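Local coordinates for protein acyl-coenzyme A oxidase 3 (Yarrowia lipolytica, PDB 5YS9) that oxidises acyl-CoA substrates of different chain lengths with FAD and molecular oxygen, giving 2-enoyl-CoA and hydrogen peroxide in peroxisomal fatty acid beta-oxidation, at residues M59-V70 / G638-A646. Residues are numbered along the deposited sequence; the frame is centred on the assembly and turned at random.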
loop_
_atom_site.group_PDB
_atom_site.type_symbol
_atom_site.label_atom_id
_atom_site.label_comp_id
_atom_site.label_asym_id
_atom_site.label_seq_id
_atom_site.Cartn_x
_atom_site.Cartn_y
_atom_site.Cartn_z
ATOM N N MET A 59 -16.967 11.645 20.679
ATOM C CA MET A 59 -16.579 12.206 19.399
ATOM C C MET A 59 -16.697 13.715 19.398
ATOM O O MET A 59 -15.826 14.408 18.921
ATOM C CB MET A 59 -17.436 11.620 18.282
ATOM C CG MET A 59 -16.878 10.353 17.667
ATOM S SD MET A 59 -18.054 9.436 16.676
ATOM C CE MET A 59 -17.264 9.543 15.093
ATOM N N THR A 60 -17.788 14.213 19.951
ATOM C CA THR A 60 -18.001 15.645 20.072
ATOM C C THR A 60 -17.012 16.339 21.012
ATOM O O THR A 60 -16.635 17.460 20.779
ATOM C CB THR A 60 -19.491 16.071 20.214
ATOM O OG1 THR A 60 -19.650 16.969 21.305
ATOM C CG2 THR A 60 -20.383 14.915 20.407
ATOM N N GLU A 61 -16.601 15.657 22.066
ATOM C CA GLU A 61 -15.582 16.168 22.967
ATOM C C GLU A 61 -14.233 16.331 22.293
ATOM O O GLU A 61 -13.507 17.261 22.560
ATOM C CB GLU A 61 -15.439 15.268 24.183
ATOM C CG GLU A 61 -16.363 15.625 25.322
ATOM C CD GLU A 61 -16.578 14.491 26.288
ATOM O OE1 GLU A 61 -15.833 13.512 26.237
ATOM O OE2 GLU A 61 -17.494 14.586 27.105
ATOM N N LEU A 62 -13.891 15.384 21.444
ATOM C CA LEU A 62 -12.650 15.439 20.701
ATOM C C LEU A 62 -12.601 16.505 19.628
ATOM O O LEU A 62 -11.661 17.267 19.526
ATOM C CB LEU A 62 -12.400 14.084 20.042
ATOM C CG LEU A 62 -12.088 12.885 20.926
ATOM C CD1 LEU A 62 -12.382 11.588 20.208
ATOM C CD2 LEU A 62 -10.651 12.914 21.371
ATOM N N GLU A 63 -13.649 16.554 18.834
ATOM C CA GLU A 63 -13.705 17.434 17.687
ATOM C C GLU A 63 -13.751 18.905 18.045
ATOM O O GLU A 63 -13.236 19.744 17.340
ATOM C CB GLU A 63 -14.796 17.007 16.729
ATOM C CG GLU A 63 -16.151 17.582 16.999
ATOM C CD GLU A 63 -17.173 17.020 16.061
ATOM O OE1 GLU A 63 -17.695 17.788 15.243
ATOM O OE2 GLU A 63 -17.443 15.818 16.125
ATOM N N ARG A 64 -14.436 19.189 19.135
ATOM C CA ARG A 64 -14.584 20.526 19.647
ATOM C C ARG A 64 -13.313 21.084 20.251
ATOM O O ARG A 64 -13.180 22.278 20.393
ATOM C CB ARG A 64 -15.735 20.586 20.635
ATOM C CG ARG A 64 -17.099 20.616 19.981
ATOM C CD ARG A 64 -18.180 20.761 21.018
ATOM N NE ARG A 64 -19.498 20.949 20.447
ATOM C CZ ARG A 64 -20.594 21.101 21.166
ATOM N NH1 ARG A 64 -20.518 21.082 22.474
ATOM N NH2 ARG A 64 -21.760 21.264 20.580
ATOM N N ASP A 65 -12.393 20.212 20.634
ATOM C CA ASP A 65 -11.198 20.650 21.322
ATOM C C ASP A 65 -10.245 21.383 20.389
ATOM O O ASP A 65 -9.757 20.834 19.420
ATOM C CB ASP A 65 -10.508 19.440 21.914
ATOM C CG ASP A 65 -9.603 19.785 23.043
ATOM O OD1 ASP A 65 -8.935 20.816 22.973
ATOM O OD2 ASP A 65 -9.555 19.023 24.007
ATOM N N PRO A 66 -9.981 22.648 20.671
ATOM C CA PRO A 66 -9.191 23.474 19.765
ATOM C C PRO A 66 -7.760 22.992 19.577
ATOM O O PRO A 66 -7.253 23.047 18.477
ATOM C CB PRO A 66 -9.221 24.846 20.433
ATOM C CG PRO A 66 -10.430 24.817 21.273
ATOM C CD PRO A 66 -10.460 23.433 21.812
ATOM N N VAL A 67 -7.115 22.541 20.635
ATOM C CA VAL A 67 -5.763 22.037 20.530
ATOM C C VAL A 67 -5.682 20.760 19.689
ATOM O O VAL A 67 -4.724 20.545 18.986
ATOM C CB VAL A 67 -5.046 21.991 21.897
ATOM C CG1 VAL A 67 -6.024 21.794 23.022
ATOM C CG2 VAL A 67 -3.920 20.983 21.925
ATOM N N LEU A 68 -6.693 19.920 19.782
ATOM C CA LEU A 68 -6.795 18.702 18.980
ATOM C C LEU A 68 -6.985 18.830 17.464
ATOM O O LEU A 68 -6.708 17.898 16.749
ATOM C CB LEU A 68 -7.843 17.760 19.553
ATOM C CG LEU A 68 -7.622 17.349 21.000
ATOM C CD1 LEU A 68 -8.568 16.235 21.387
ATOM C CD2 LEU A 68 -6.187 16.961 21.255
ATOM N N ASN A 69 -7.368 19.992 16.984
ATOM C CA ASN A 69 -7.838 20.123 15.627
ATOM C C ASN A 69 -6.839 19.579 14.607
ATOM O O ASN A 69 -5.681 19.937 14.602
ATOM C CB ASN A 69 -8.088 21.606 15.404
ATOM C CG ASN A 69 -8.555 21.930 14.023
ATOM O OD1 ASN A 69 -9.678 21.671 13.667
ATOM N ND2 ASN A 69 -7.696 22.541 13.249
ATOM N N VAL A 70 -7.324 18.729 13.718
ATOM C CA VAL A 70 -6.486 18.026 12.778
ATOM C C VAL A 70 -6.487 18.696 11.428
ATOM O O VAL A 70 -5.671 18.361 10.587
ATOM C CB VAL A 70 -6.872 16.536 12.669
ATOM C CG1 VAL A 70 -6.542 15.846 13.983
ATOM C CG2 VAL A 70 -8.339 16.351 12.292
ATOM N N GLY A 638 -21.842 7.729 11.409
ATOM C CA GLY A 638 -21.991 8.948 12.211
ATOM C C GLY A 638 -20.741 9.805 12.342
ATOM O O GLY A 638 -20.482 10.377 13.387
ATOM N N LEU A 639 -19.971 9.891 11.279
ATOM C CA LEU A 639 -18.739 10.657 11.282
ATOM C C LEU A 639 -19.048 12.084 10.872
ATOM O O LEU A 639 -19.627 12.294 9.836
ATOM C CB LEU A 639 -17.741 10.045 10.294
ATOM C CG LEU A 639 -17.265 8.603 10.602
ATOM C CD1 LEU A 639 -16.432 8.055 9.475
ATOM C CD2 LEU A 639 -16.507 8.547 11.932
ATOM N N SER A 640 -18.646 13.055 11.683
ATOM C CA SER A 640 -18.718 14.446 11.293
ATOM C C SER A 640 -17.572 14.753 10.322
ATOM O O SER A 640 -16.627 13.955 10.144
ATOM C CB SER A 640 -18.626 15.372 12.513
ATOM O OG SER A 640 -17.357 15.239 13.142
ATOM N N ASP A 641 -17.665 15.926 9.702
ATOM C CA ASP A 641 -16.707 16.301 8.732
ATOM C C ASP A 641 -15.306 16.396 9.391
ATOM O O ASP A 641 -14.285 16.183 8.747
ATOM C CB ASP A 641 -17.101 17.623 8.106
ATOM C CG ASP A 641 -18.251 17.512 7.119
ATOM O OD1 ASP A 641 -18.601 16.395 6.712
ATOM O OD2 ASP A 641 -18.768 18.593 6.711
ATOM N N TRP A 642 -15.259 16.690 10.681
ATOM C CA TRP A 642 -13.989 16.772 11.376
ATOM C C TRP A 642 -13.271 15.420 11.374
ATOM O O TRP A 642 -12.047 15.407 11.174
ATOM C CB TRP A 642 -14.219 17.282 12.774
ATOM C CG TRP A 642 -12.989 17.625 13.602
ATOM C CD1 TRP A 642 -12.386 18.848 13.707
ATOM C CD2 TRP A 642 -12.255 16.732 14.478
ATOM N NE1 TRP A 642 -11.348 18.763 14.565
ATOM C CE2 TRP A 642 -11.242 17.485 15.063
ATOM C CE3 TRP A 642 -12.362 15.374 14.797
ATOM C CZ2 TRP A 642 -10.315 16.937 15.959
ATOM C CZ3 TRP A 642 -11.446 14.811 15.722
ATOM C CH2 TRP A 642 -10.449 15.607 16.295
ATOM N N PHE A 643 -14.024 14.306 11.549
ATOM C CA PHE A 643 -13.450 12.912 11.549
ATOM C C PHE A 643 -13.120 12.402 10.159
ATOM O O PHE A 643 -12.180 11.592 9.974
ATOM C CB PHE A 643 -14.355 11.875 12.264
ATOM C CG PHE A 643 -14.291 11.955 13.750
ATOM C CD1 PHE A 643 -13.322 11.278 14.445
ATOM C CD2 PHE A 643 -15.149 12.775 14.448
ATOM C CE1 PHE A 643 -13.225 11.395 15.840
ATOM C CE2 PHE A 643 -15.076 12.888 15.830
ATOM C CZ PHE A 643 -14.115 12.198 16.525
ATOM N N ILE A 644 -13.910 12.847 9.199
ATOM C CA ILE A 644 -13.685 12.557 7.809
ATOM C C ILE A 644 -12.391 13.183 7.340
ATOM O O ILE A 644 -11.621 12.559 6.647
ATOM C CB ILE A 644 -14.865 13.085 6.971
ATOM C CG1 ILE A 644 -16.123 12.281 7.282
ATOM C CG2 ILE A 644 -14.557 13.062 5.486
ATOM C CD1 ILE A 644 -16.156 10.929 6.634
ATOM N N ASN A 645 -12.191 14.441 7.704
ATOM C CA ASN A 645 -10.954 15.160 7.473
ATOM C C ASN A 645 -10.487 15.077 6.032
ATOM O O ASN A 645 -9.310 14.927 5.771
ATOM C CB ASN A 645 -9.860 14.732 8.442
ATOM C CG ASN A 645 -8.820 15.811 8.669
ATOM O OD1 ASN A 645 -7.759 15.544 9.174
ATOM N ND2 ASN A 645 -9.132 17.027 8.297
ATOM N N ALA A 646 -11.432 15.130 5.110
ATOM C CA ALA A 646 -11.137 15.171 3.697
ATOM C C ALA A 646 -12.248 15.932 3.004
ATOM O O ALA A 646 -13.403 15.625 3.212
ATOM C CB ALA A 646 -11.015 13.769 3.153
#
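Trp642 and Glu63 illustrate how an indole can fasten a short helix near the C-terminal end of the chain to the end of an N-terminal one. With CG anti to the backbone N (chi1 -172°), the tryptophan reaches across to 59-70, where Glu63 CA sits squarely over the six-membered ring, 3.5 Å from its centroid, in a CH-pi contact; Glu63 CB lies 3.4 Å from Trp642 CD2. Val70 CG2 lies over the opposite face, nearer the rim, so the ring is sandwiched between helix 49-63 and the chain that follows it. A second aromatic group extends the apolar interface: Met59 bends at its sulfur to bring CE over the Phe643 face in a CH-pi contact, 4.0 Å from the ring centroid; SD, 4.9 Å from that centroid and above the same face, adds a more distant Met-aromatic contact. The same methyl meets Leu639 CD2 at 3.4 Å, while Leu62 CD1 approaches the phenyl edge.

Polar bonds are few. Ser640, the N-cap residue of helix 641-644, hydrogen-bonds through its OG hydroxyl, as donor, to Glu63 OE2 (3.0 Å), which it approaches from above the carboxylate plane. At the indole edge, Trp642 NE1 makes a weak, bent bond to Asn69 OD1 (3.5 Å, 139°). Replacing Trp642 with an alanine is likely to open a gap between Glu63 and Val70 and to cost Asn69 its weak indole bond.

The contact joins the N-terminal and C-terminal helical parts of the acyl-CoA oxidase fold. Helix 101-111 packs on Met59 and Leu62, helix 78-92 on Leu68, and helix 300-330 on Leu639 and Asn645.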